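Local coordinates for protein prepilin (Salmonella typhi, PDB 3FHV) that probably serves as the pilin subunit from which the type IVb pilus of the typhoid bacterium is built, and interacts with the host channel CFTR, at residues 118-123 / 146-151; 37-42 / 73-78; 13-18 / 106-111. All coordinates share one frame; numbering follows the deposited sequence.

Interaction 1. Residues 118-123 / 146-151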
ATOM      1  N   LYS A 118       2.694  -9.081  20.413  1.00  7.82           N
ATOM      2  CA  LYS A 118       3.648  -9.776  21.260  1.00  8.45           C
ATOM      3  C   LYS A 118       5.023  -9.133  21.203  1.00  7.64           C
ATOM      4  O   LYS A 118       5.529  -8.820  20.128  1.00  8.01           O
ATOM      5  CB  LYS A 118       3.794 -11.232  20.823  1.00  7.91           C
ATOM      6  CG  LYS A 118       2.501 -12.001  20.663  1.00 14.77           C
ATOM      7  CD  LYS A 118       2.806 -13.456  20.315  1.00 18.46           C
ATOM      8  CE  LYS A 118       1.537 -14.272  20.113  1.00 22.37           C
ATOM      9  NZ  LYS A 118       1.862 -15.687  19.795  1.00 24.50           N
ATOM     10  N   ILE A 119       5.623  -8.936  22.368  1.00  6.86           N
ATOM     11  CA  ILE A 119       6.972  -8.382  22.442  1.00  6.35           C
ATOM     12  C   ILE A 119       7.768  -9.468  23.142  1.00  7.35           C
ATOM     13  O   ILE A 119       7.575  -9.716  24.336  1.00  5.73           O
ATOM     14  CB  ILE A 119       7.030  -7.085  23.266  1.00  6.16           C
ATOM     15  CG1 ILE A 119       6.121  -6.024  22.640  1.00  8.86           C
ATOM     16  CG2 ILE A 119       8.479  -6.556  23.303  1.00  7.14           C
ATOM     17  CD1 ILE A 119       6.108  -4.707  23.395  1.00  9.62           C
ATOM     18  N   ASN A 120       8.642 -10.129  22.388  1.00  8.05           N
ATOM     19  CA  ASN A 120       9.440 -11.223  22.920  1.00  9.41           C
ATOM     20  C   ASN A 120       8.474 -12.250  23.530  1.00 10.33           C
ATOM     21  O   ASN A 120       7.526 -12.665  22.861  1.00  9.38           O
ATOM     22  CB  ASN A 120      10.439 -10.661  23.932  1.00 10.08           C
ATOM     23  CG  ASN A 120      11.405  -9.673  23.282  1.00 10.76           C
ATOM     24  OD1 ASN A 120      11.734  -8.616  23.839  1.00 10.78           O
ATOM     25  ND2 ASN A 120      11.863 -10.020  22.090  1.00  5.24           N
ATOM     26  N   GLY A 121       8.676 -12.647  24.782  1.00  8.90           N
ATOM     27  CA  GLY A 121       7.773 -13.633  25.364  1.00  9.06           C
ATOM     28  C   GLY A 121       6.538 -13.052  26.034  1.00  9.81           C
ATOM     29  O   GLY A 121       5.928 -13.706  26.870  1.00 14.05           O
ATOM     30  N   ASN A 122       6.151 -11.838  25.662  1.00  8.96           N
ATOM     31  CA  ASN A 122       4.992 -11.187  26.269  1.00  8.08           C
ATOM     32  C   ASN A 122       3.874 -11.028  25.250  1.00  9.01           C
ATOM     33  O   ASN A 122       3.985 -10.225  24.329  1.00  9.02           O
ATOM     34  CB  ASN A 122       5.408  -9.824  26.811  1.00  7.59           C
ATOM     35  CG  ASN A 122       6.557  -9.924  27.792  1.00  7.79           C
ATOM     36  OD1 ASN A 122       6.362 -10.317  28.934  1.00  7.56           O
ATOM     37  ND2 ASN A 122       7.760  -9.587  27.342  1.00  7.49           N
ATOM     38  N   ASN A 123       2.794 -11.779  25.436  1.00  8.52           N
ATOM     39  CA  ASN A 123       1.675 -11.747  24.503  1.00  7.11           C
ATOM     40  C   ASN A 123       0.484 -10.933  24.982  1.00  6.01           C
ATOM     41  O   ASN A 123      -0.322 -11.388  25.797  1.00  4.74           O
ATOM     42  CB  ASN A 123       1.237 -13.179  24.186  1.00  9.41           C
ATOM     43  CG  ASN A 123       0.211 -13.245  23.076  1.00 12.49           C
ATOM     44  OD1 ASN A 123      -0.214 -12.218  22.537  1.00 12.54           O
ATOM     45  ND2 ASN A 123      -0.199 -14.462  22.727  1.00 13.84           N
ATOM     46  N   GLY A 146      19.657  -5.223  17.178  1.00 11.74           N
ATOM     47  CA  GLY A 146      18.426  -5.286  17.948  1.00 10.07           C
ATOM     48  C   GLY A 146      18.197  -6.684  18.487  1.00  8.24           C
ATOM     49  O   GLY A 146      18.595  -7.659  17.853  1.00  7.26           O
ATOM     50  N   THR A 147      17.556  -6.787  19.650  1.00  8.34           N
ATOM     51  CA  THR A 147      17.305  -8.080  20.262  1.00 10.09           C
ATOM     52  C   THR A 147      15.822  -8.393  20.451  1.00 10.45           C
ATOM     53  O   THR A 147      15.483  -9.359  21.117  1.00  9.41           O
ATOM     54  CB  THR A 147      17.993  -8.183  21.649  1.00 10.94           C
ATOM     55  OG1 THR A 147      17.513  -7.140  22.513  1.00 11.50           O
ATOM     56  CG2 THR A 147      19.509  -8.060  21.500  1.00 11.75           C
ATOM     57  N   ASN A 148      14.942  -7.600  19.845  1.00  9.05           N
ATOM     58  CA  ASN A 148      13.510  -7.815  20.013  1.00  8.16           C
ATOM     59  C   ASN A 148      12.786  -8.487  18.859  1.00  8.63           C
ATOM     60  O   ASN A 148      13.077  -8.228  17.687  1.00 10.13           O
ATOM     61  CB  ASN A 148      12.824  -6.478  20.315  1.00  8.78           C
ATOM     62  CG  ASN A 148      13.303  -5.862  21.611  1.00 11.64           C
ATOM     63  OD1 ASN A 148      13.027  -6.380  22.689  1.00 12.41           O
ATOM     64  ND2 ASN A 148      14.029  -4.747  21.513  1.00 10.53           N
ATOM     65  N   THR A 149      11.849  -9.367  19.211  1.00  6.71           N
ATOM     66  CA  THR A 149      11.007 -10.054  18.240  1.00  7.87           C
ATOM     67  C   THR A 149       9.586  -9.552  18.507  1.00  6.98           C
ATOM     68  O   THR A 149       9.081  -9.687  19.616  1.00  6.41           O
ATOM     69  CB  THR A 149      11.014 -11.587  18.439  1.00  8.57           C
ATOM     70  OG1 THR A 149      12.345 -12.084  18.283  1.00 10.75           O
ATOM     71  CG2 THR A 149      10.105 -12.271  17.411  1.00 10.00           C
ATOM     72  N   LEU A 150       8.953  -8.969  17.496  1.00  6.75           N
ATOM     73  CA  LEU A 150       7.592  -8.469  17.634  1.00  7.53           C
ATOM     74  C   LEU A 150       6.686  -9.341  16.783  1.00  8.83           C
ATOM     75  O   LEU A 150       7.062  -9.751  15.682  1.00  9.03           O
ATOM     76  CB  LEU A 150       7.494  -7.007  17.163  1.00  8.29           C
ATOM     77  CG  LEU A 150       8.231  -5.921  17.968  1.00  9.90           C
ATOM     78  CD1 LEU A 150       8.045  -4.550  17.300  1.00  9.16           C
ATOM     79  CD2 LEU A 150       7.682  -5.887  19.380  1.00 11.80           C
ATOM     80  N   VAL A 151       5.509  -9.660  17.305  1.00  8.87           N
ATOM     81  CA  VAL A 151       4.553 -10.454  16.545  1.00  9.57           C
ATOM     82  C   VAL A 151       3.204  -9.755  16.570  1.00  8.98           C
ATOM     83  O   VAL A 151       2.728  -9.354  17.628  1.00  8.25           O
ATOM     84  CB  VAL A 151       4.381 -11.883  17.123  1.00  8.44           C
ATOM     85  CG1 VAL A 151       3.471 -12.695  16.210  1.00  9.78           C
ATOM     86  CG2 VAL A 151       5.732 -12.567  17.252  1.00  8.23           C
TER
HETATM   87  O   HOH W   1       7.706 -12.105  20.100  1.00 16.24           O
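Ile119 and Leu150 stand as neighbours on one face of the sheet, Leu150 CD2 fitting 3.6 Å from Ile119 CG1. Both side chains are buried on the face covered by helix 98-111, where each touches Cys101. On the other face Lys118 runs alongside Val151, CB to CB 3.8 Å, and its extended chain carries the ammonium group away from the partner strand. Asn120 lies beyond its strand, in the turn, its amide nearly coplanar with that of Asn148, though its orientation is doubtful. Asn148 is held from both ends of its amide, OD1 by Thr139 N and ND2 by Val96 O. Two backbone bonds between Lys118 and Val151 zip the strands together, and Asn120 N extends the ladder with a nearly straight bond to Thr149 O (2.8 Å, 170°). A water donates to both Thr149 O and Asn120 O. Ile119 O is gripped twice, by Asn122 N at 2.9 Å and by Asn122 ND2 at 3.0 Å, which pins the chain reversal. A type II' turn joins strand 116-119 to the outermost 122-124, and 116-119 pairs on its other side with 148-154, which follows Cys138; the hairpin lies within the Cys101-Cys138 disulfide loop characteristic of type IV pilins.

Interaction 2. Residues 37-42 / 73-78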
ATOM      1  N   ALA A  37       7.173 -19.314   5.077  1.00 12.37           N
ATOM      2  CA  ALA A  37       7.984 -19.148   3.878  1.00 12.87           C
ATOM      3  C   ALA A  37       7.117 -19.031   2.631  1.00 13.75           C
ATOM      4  O   ALA A  37       7.350 -18.165   1.788  1.00 14.27           O
ATOM      5  CB  ALA A  37       8.946 -20.315   3.732  1.00 15.21           C
ATOM      6  N   LYS A  38       6.110 -19.893   2.518  1.00 12.21           N
ATOM      7  CA  LYS A  38       5.228 -19.882   1.352  1.00 12.22           C
ATOM      8  C   LYS A  38       4.255 -18.716   1.348  1.00 11.73           C
ATOM      9  O   LYS A  38       4.022 -18.087   0.319  1.00 11.31           O
ATOM     10  CB  LYS A  38       4.437 -21.189   1.270  1.00 14.51           C
ATOM     11  CG  LYS A  38       3.478 -21.254   0.093  1.00 13.93           C
ATOM     12  CD  LYS A  38       4.235 -21.147  -1.225  1.00 20.00           C
ATOM     13  CE  LYS A  38       3.318 -21.325  -2.428  1.00 21.11           C
ATOM     14  NZ  LYS A  38       4.105 -21.239  -3.689  1.00 22.81           N
ATOM     15  N   MET A  39       3.670 -18.438   2.503  1.00 11.71           N
ATOM     16  CA  MET A  39       2.714 -17.345   2.620  1.00 10.84           C
ATOM     17  C   MET A  39       3.393 -16.003   2.350  1.00 10.96           C
ATOM     18  O   MET A  39       2.818 -15.124   1.691  1.00  8.98           O
ATOM     19  CB  MET A  39       2.090 -17.350   4.021  1.00  9.34           C
ATOM     20  CG  MET A  39       1.040 -16.274   4.246  1.00 11.38           C
ATOM     21  SD  MET A  39       0.163 -16.517   5.801  1.00 10.79           S
ATOM     22  CE  MET A  39      -1.326 -15.564   5.482  1.00  9.37           C
ATOM     23  N   THR A  40       4.615 -15.858   2.859  1.00  9.87           N
ATOM     24  CA  THR A  40       5.371 -14.622   2.685  1.00  9.98           C
ATOM     25  C   THR A  40       5.784 -14.452   1.220  1.00  9.46           C
ATOM     26  O   THR A  40       5.707 -13.357   0.674  1.00  9.09           O
ATOM     27  CB  THR A  40       6.608 -14.600   3.610  1.00  8.90           C
ATOM     28  OG1 THR A  40       6.179 -14.610   4.982  1.00  9.01           O
ATOM     29  CG2 THR A  40       7.451 -13.345   3.370  1.00  8.28           C
ATOM     30  N   ASP A  41       6.200 -15.537   0.574  1.00 11.01           N
ATOM     31  CA  ASP A  41       6.592 -15.452  -0.832  1.00 12.16           C
ATOM     32  C   ASP A  41       5.398 -15.047  -1.706  1.00 11.26           C
ATOM     33  O   ASP A  41       5.538 -14.223  -2.611  1.00 11.46           O
ATOM     34  CB  ASP A  41       7.147 -16.788  -1.331  1.00 14.49           C
ATOM     35  CG  ASP A  41       7.377 -16.784  -2.829  1.00 17.85           C
ATOM     36  OD1 ASP A  41       8.417 -16.259  -3.276  1.00 16.35           O
ATOM     37  OD2 ASP A  41       6.496 -17.284  -3.560  1.00 18.83           O
ATOM     38  N   THR A  42       4.227 -15.625  -1.431  1.00 10.65           N
ATOM     39  CA  THR A  42       3.016 -15.309  -2.185  1.00 10.45           C
ATOM     40  C   THR A  42       2.683 -13.821  -2.059  1.00 11.02           C
ATOM     41  O   THR A  42       2.351 -13.162  -3.052  1.00 11.38           O
ATOM     42  CB  THR A  42       1.805 -16.139  -1.690  1.00 11.09           C
ATOM     43  OG1 THR A  42       2.120 -17.539  -1.749  1.00 13.47           O
ATOM     44  CG2 THR A  42       0.584 -15.866  -2.548  1.00 12.13           C
ATOM     45  N   ILE A  73      11.363 -10.744   8.315  1.00  8.03           N
ATOM     46  CA  ILE A  73       9.939 -10.511   8.547  1.00  7.34           C
ATOM     47  C   ILE A  73       9.257 -11.741   7.950  1.00  8.72           C
ATOM     48  O   ILE A  73       9.549 -12.120   6.814  1.00  9.23           O
ATOM     49  CB  ILE A  73       9.404  -9.263   7.790  1.00  7.87           C
ATOM     50  CG1 ILE A  73      10.083  -7.987   8.300  1.00  6.61           C
ATOM     51  CG2 ILE A  73       7.877  -9.147   7.986  1.00  7.22           C
ATOM     52  CD1 ILE A  73       9.750  -6.758   7.475  1.00  7.76           C
ATOM     53  N   VAL A  74       8.375 -12.369   8.714  1.00  7.66           N
ATOM     54  CA  VAL A  74       7.658 -13.537   8.219  1.00  9.03           C
ATOM     55  C   VAL A  74       6.160 -13.437   8.506  1.00  7.78           C
ATOM     56  O   VAL A  74       5.752 -13.138   9.633  1.00  7.84           O
ATOM     57  CB  VAL A  74       8.186 -14.846   8.856  1.00 10.05           C
ATOM     58  CG1 VAL A  74       7.455 -16.045   8.248  1.00 11.53           C
ATOM     59  CG2 VAL A  74       9.695 -14.971   8.641  1.00  9.07           C
ATOM     60  N   VAL A  75       5.356 -13.655   7.469  1.00  6.55           N
ATOM     61  CA  VAL A  75       3.902 -13.650   7.581  1.00  8.54           C
ATOM     62  C   VAL A  75       3.555 -15.128   7.571  1.00  9.86           C
ATOM     63  O   VAL A  75       3.868 -15.836   6.613  1.00  9.99           O
ATOM     64  CB  VAL A  75       3.230 -12.966   6.374  1.00  8.97           C
ATOM     65  CG1 VAL A  75       1.705 -13.061   6.502  1.00  9.04           C
ATOM     66  CG2 VAL A  75       3.661 -11.496   6.309  1.00  7.34           C
ATOM     67  N   ALA A  76       2.917 -15.598   8.637  1.00 10.84           N
ATOM     68  CA  ALA A  76       2.601 -17.015   8.732  1.00 11.27           C
ATOM     69  C   ALA A  76       1.185 -17.296   9.217  1.00 12.57           C
ATOM     70  O   ALA A  76       0.606 -16.526   9.983  1.00  9.15           O
ATOM     71  CB  ALA A  76       3.614 -17.704   9.649  1.00 11.44           C
ATOM     72  N   PRO A  77       0.609 -18.422   8.764  1.00 14.93           N
ATOM     73  CA  PRO A  77      -0.745 -18.801   9.160  1.00 18.69           C
ATOM     74  C   PRO A  77      -0.770 -19.142  10.642  1.00 22.90           C
ATOM     75  O   PRO A  77       0.204 -19.663  11.179  1.00 22.73           O
ATOM     76  CB  PRO A  77      -1.026 -20.017   8.285  1.00 17.57           C
ATOM     77  CG  PRO A  77       0.336 -20.673   8.204  1.00 17.22           C
ATOM     78  CD  PRO A  77       1.235 -19.476   7.939  1.00 14.84           C
ATOM     79  N   ASP A  78      -1.878 -18.831  11.302  1.00 28.85           N
ATOM     80  CA  ASP A  78      -2.018 -19.131  12.720  1.00 37.77           C
ATOM     81  C   ASP A  78      -2.974 -20.309  12.843  1.00 42.63           C
ATOM     82  O   ASP A  78      -4.187 -20.121  12.929  1.00 43.47           O
ATOM     83  CB  ASP A  78      -2.581 -17.923  13.475  1.00 38.65           C
ATOM     84  CG  ASP A  78      -2.663 -18.158  14.971  1.00 41.11           C
ATOM     85  OD1 ASP A  78      -3.257 -19.178  15.381  1.00 42.50           O
ATOM     86  OD2 ASP A  78      -2.134 -17.325  15.737  1.00 41.61           O
TER
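Helix 37-42, through Met39 and Thr40, crosses strand 73-78 with 116° between their directions and 6.4 Å between their axes; the backbones are nearest where Thr40 CA lies 5.2 Å from Val75 CA. There Val75 N donates to Thr40 OG1 at 2.8 Å in a fairly straight bond (162°). With chi1 at -64° the hydroxyl sits beside its own backbone N, in position both for this strand amide and for Gly36 O one helical turn back, to which it is also hydrogen-bonded. Ile73 pairs with Leu65 of strand 62-66; two residues on, along the same strand edge, Val75 N turns to the threonine instead. Met39 reaches out fully extended, and its chain meets the Val75 side chain at about a right angle. Its CB rests 3.5 Å from Val75 O, while SD lies 3.6 Å from Pro77 N, against the Ala76-Pro77 peptide, with Val75 CG1 and Pro77 CD both 3.8 Å from the sulfur. Phe89, Phe33, Thr21 and Met25 enclose the methionine further. This short helix after the long N-terminal one, laid against the central antiparallel sheet, belongs to the connection that pilin structures call the alpha-beta loop.

Interaction 3. Residues 13-18 / 106-111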
ATOM      1  N   ASN A  13       4.601   0.075   7.200  1.00  6.78           N
ATOM      2  CA  ASN A  13       4.870  -1.145   6.443  1.00  6.99           C
ATOM      3  C   ASN A  13       4.129  -2.339   7.023  1.00  6.97           C
ATOM      4  O   ASN A  13       3.524  -3.113   6.284  1.00  5.90           O
ATOM      5  CB  ASN A  13       6.381  -1.448   6.385  1.00  7.27           C
ATOM      6  CG  ASN A  13       7.094  -0.653   5.301  1.00 10.11           C
ATOM      7  OD1 ASN A  13       6.482  -0.249   4.313  1.00  7.85           O
ATOM      8  ND2 ASN A  13       8.398  -0.455   5.468  1.00  9.62           N
ATOM      9  N   TYR A  14       4.167  -2.493   8.345  1.00  5.07           N
ATOM     10  CA  TYR A  14       3.477  -3.618   8.966  1.00  6.14           C
ATOM     11  C   TYR A  14       1.967  -3.463   8.848  1.00  4.92           C
ATOM     12  O   TYR A  14       1.257  -4.433   8.618  1.00  6.30           O
ATOM     13  CB  TYR A  14       3.870  -3.746  10.444  1.00  6.28           C
ATOM     14  CG  TYR A  14       5.348  -3.997  10.636  1.00  5.91           C
ATOM     15  CD1 TYR A  14       6.002  -5.004   9.919  1.00  9.10           C
ATOM     16  CD2 TYR A  14       6.101  -3.200  11.494  1.00  6.87           C
ATOM     17  CE1 TYR A  14       7.383  -5.199  10.048  1.00  9.97           C
ATOM     18  CE2 TYR A  14       7.471  -3.388  11.629  1.00  6.11           C
ATOM     19  CZ  TYR A  14       8.105  -4.381  10.901  1.00  6.76           C
ATOM     20  OH  TYR A  14       9.462  -4.538  11.006  1.00  7.30           O
ATOM     21  N   GLN A  15       1.477  -2.240   9.001  1.00  5.74           N
ATOM     22  CA  GLN A  15       0.043  -2.011   8.924  1.00  8.73           C
ATOM     23  C   GLN A  15      -0.494  -2.312   7.530  1.00  8.61           C
ATOM     24  O   GLN A  15      -1.527  -2.980   7.389  1.00  8.55           O
ATOM     25  CB  GLN A  15      -0.287  -0.571   9.348  1.00  9.49           C
ATOM     26  CG  GLN A  15      -0.133  -0.346  10.854  1.00 12.39           C
ATOM     27  CD  GLN A  15      -0.252   1.113  11.257  1.00 15.71           C
ATOM     28  OE1 GLN A  15      -0.741   1.934  10.496  1.00 18.48           O
ATOM     29  NE2 GLN A  15       0.193   1.436  12.468  1.00 18.03           N
ATOM     30  N   THR A  16       0.211  -1.843   6.505  1.00  8.34           N
ATOM     31  CA  THR A  16      -0.224  -2.085   5.136  1.00  7.84           C
ATOM     32  C   THR A  16      -0.060  -3.552   4.743  1.00  7.81           C
ATOM     33  O   THR A  16      -0.902  -4.096   4.030  1.00  7.98           O
ATOM     34  CB  THR A  16       0.525  -1.173   4.118  1.00  6.35           C
ATOM     35  OG1 THR A  16       1.939  -1.276   4.306  1.00  6.57           O
ATOM     36  CG2 THR A  16       0.108   0.280   4.290  1.00  6.17           C
ATOM     37  N   LEU A  17       1.025  -4.185   5.199  1.00  7.92           N
ATOM     38  CA  LEU A  17       1.264  -5.595   4.903  1.00  6.31           C
ATOM     39  C   LEU A  17       0.096  -6.399   5.480  1.00  6.38           C
ATOM     40  O   LEU A  17      -0.409  -7.324   4.841  1.00  4.98           O
ATOM     41  CB  LEU A  17       2.594  -6.071   5.521  1.00  6.73           C
ATOM     42  CG  LEU A  17       2.955  -7.557   5.348  1.00  5.76           C
ATOM     43  CD1 LEU A  17       3.032  -7.911   3.870  1.00  8.00           C
ATOM     44  CD2 LEU A  17       4.273  -7.857   6.052  1.00  8.26           C
ATOM     45  N   ALA A  18      -0.345  -6.029   6.677  1.00  5.11           N
ATOM     46  CA  ALA A  18      -1.475  -6.709   7.312  1.00  6.59           C
ATOM     47  C   ALA A  18      -2.738  -6.508   6.473  1.00  7.34           C
ATOM     48  O   ALA A  18      -3.461  -7.461   6.197  1.00  5.60           O
ATOM     49  CB  ALA A  18      -1.695  -6.163   8.731  1.00  7.83           C
ATOM     50  N   THR A 106       3.850   0.221  20.407  1.00  9.01           N
ATOM     51  CA  THR A 106       2.807   1.134  20.859  1.00  8.72           C
ATOM     52  C   THR A 106       2.007   1.659  19.677  1.00  7.68           C
ATOM     53  O   THR A 106       0.791   1.830  19.766  1.00  7.27           O
ATOM     54  CB  THR A 106       3.378   2.315  21.675  1.00  9.89           C
ATOM     55  OG1 THR A 106       4.341   3.038  20.895  1.00 11.14           O
ATOM     56  CG2 THR A 106       4.040   1.794  22.944  1.00  7.55           C
ATOM     57  N   GLY A 107       2.685   1.899  18.563  1.00  7.02           N
ATOM     58  CA  GLY A 107       1.996   2.385  17.378  1.00  7.86           C
ATOM     59  C   GLY A 107       0.958   1.399  16.861  1.00  7.04           C
ATOM     60  O   GLY A 107      -0.154   1.792  16.491  1.00  5.82           O
ATOM     61  N   MET A 108       1.314   0.116  16.839  1.00  7.47           N
ATOM     62  CA  MET A 108       0.398  -0.920  16.364  1.00  9.18           C
ATOM     63  C   MET A 108      -0.777  -1.052  17.335  1.00  8.87           C
ATOM     64  O   MET A 108      -1.896  -1.370  16.929  1.00  8.88           O
ATOM     65  CB  MET A 108       1.124  -2.268  16.224  1.00  9.04           C
ATOM     66  CG  MET A 108       2.217  -2.311  15.140  1.00  9.64           C
ATOM     67  SD  MET A 108       1.648  -2.011  13.433  1.00 11.25           S
ATOM     68  CE  MET A 108       0.771  -3.533  13.115  1.00  8.64           C
ATOM     69  N   SER A 109      -0.518  -0.813  18.618  1.00  9.43           N
ATOM     70  CA  SER A 109      -1.576  -0.878  19.624  1.00  9.21           C
ATOM     71  C   SER A 109      -2.591   0.238  19.365  1.00 10.75           C
ATOM     72  O   SER A 109      -3.797  -0.002  19.323  1.00 10.33           O
ATOM     73  CB  SER A 109      -1.001  -0.701  21.032  1.00  9.67           C
ATOM     74  OG  SER A 109      -2.045  -0.666  21.999  1.00  7.49           O
ATOM     75  N   ARG A 110      -2.090   1.457  19.186  1.00 10.81           N
ATOM     76  CA  ARG A 110      -2.945   2.620  18.940  1.00 14.03           C
ATOM     77  C   ARG A 110      -3.680   2.516  17.611  1.00 15.00           C
ATOM     78  O   ARG A 110      -4.846   2.906  17.503  1.00 15.90           O
ATOM     79  CB  ARG A 110      -2.116   3.907  18.957  1.00 16.99           C
ATOM     80  CG  ARG A 110      -1.408   4.167  20.280  1.00 25.22           C
ATOM     81  CD  ARG A 110      -0.583   5.454  20.236  1.00 34.51           C
ATOM     82  NE  ARG A 110       0.304   5.545  21.396  1.00 44.60           N
ATOM     83  CZ  ARG A 110       1.183   6.522  21.605  1.00 48.30           C
ATOM     84  NH1 ARG A 110       1.309   7.514  20.730  1.00 50.96           N
ATOM     85  NH2 ARG A 110       1.936   6.508  22.699  1.00 50.94           N
ATOM     86  N   SER A 111      -2.991   2.008  16.597  1.00 15.06           N
ATOM     87  CA  SER A 111      -3.586   1.831  15.280  1.00 16.26           C
ATOM     88  C   SER A 111      -4.861   0.996  15.441  1.00 16.63           C
ATOM     89  O   SER A 111      -5.824   1.145  14.684  1.00 15.43           O
ATOM     90  CB  SER A 111      -2.593   1.121  14.359  1.00 17.34           C
ATOM     91  OG  SER A 111      -3.104   1.014  13.043  1.00 23.40           O
TER
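Gln15 and Met108 run alongside each other, one from each helix, in opposite senses, with Gln15 CG 3.5 Å from Met108 SD. The methionine is bent at both chi2 and chi3, which folds its methyl round so that CE comes within 4.1 Å of Tyr14 CB as well. Gln15 stays extended beyond CG and brings its amide beneath Ser111. Ser111 OG stands over the amide face, 3.4 Å from Gln15 CD, and Ser111 CB is 3.4 Å from Gln15 NE2; the approach from above makes this a van der Waals contact, not a hydrogen bond. These long side chains span two helices whose axes remain 11.1 Å apart and whose directions differ by 46°. The arrangement is that of a type IV pilin head, in which the N-terminal helix, here 8-25 of a fragment without the transmembrane portion, packs on the antiparallel sheet, and helix 98-111 shares the same face beside it. The sheet positions the first shell from below: Met108 rests on Phe152 and Tyr154, while Tyr14 meets the Phe152 ring at about 50° and fixes its hydroxyl by a hydrogen bond to Thr93 OG1. Ala18 likewise touches Tyr154. On another side of helix 8-25, Asn13 and Thr16 pack against Gly56 and Val54 of the second subunit.

All three contacts belong to one sheet and the helices laid on it. Interactions 2 and 3, with centres 17 Å apart on opposite sides of the chain's centre, touch directly: Leu17 CD2 packs 3.7 Å from Val75 CG2, and Tyr14 CE1 lies 3.8 Å from Ile73 CD1, so helix 8-25 seats itself on the strand that helix 36-45 also grips. Interaction 1 touches neither; its nearest atoms are about 6 Å from each. Its link to interaction 3 is helix 98-111, which carries Met108 at one end and, nearer the other, Cys101, disulfide-bonded to Cys138 and in contact with Ile119 and Leu150. Strand 116-119 follows that helix in the chain.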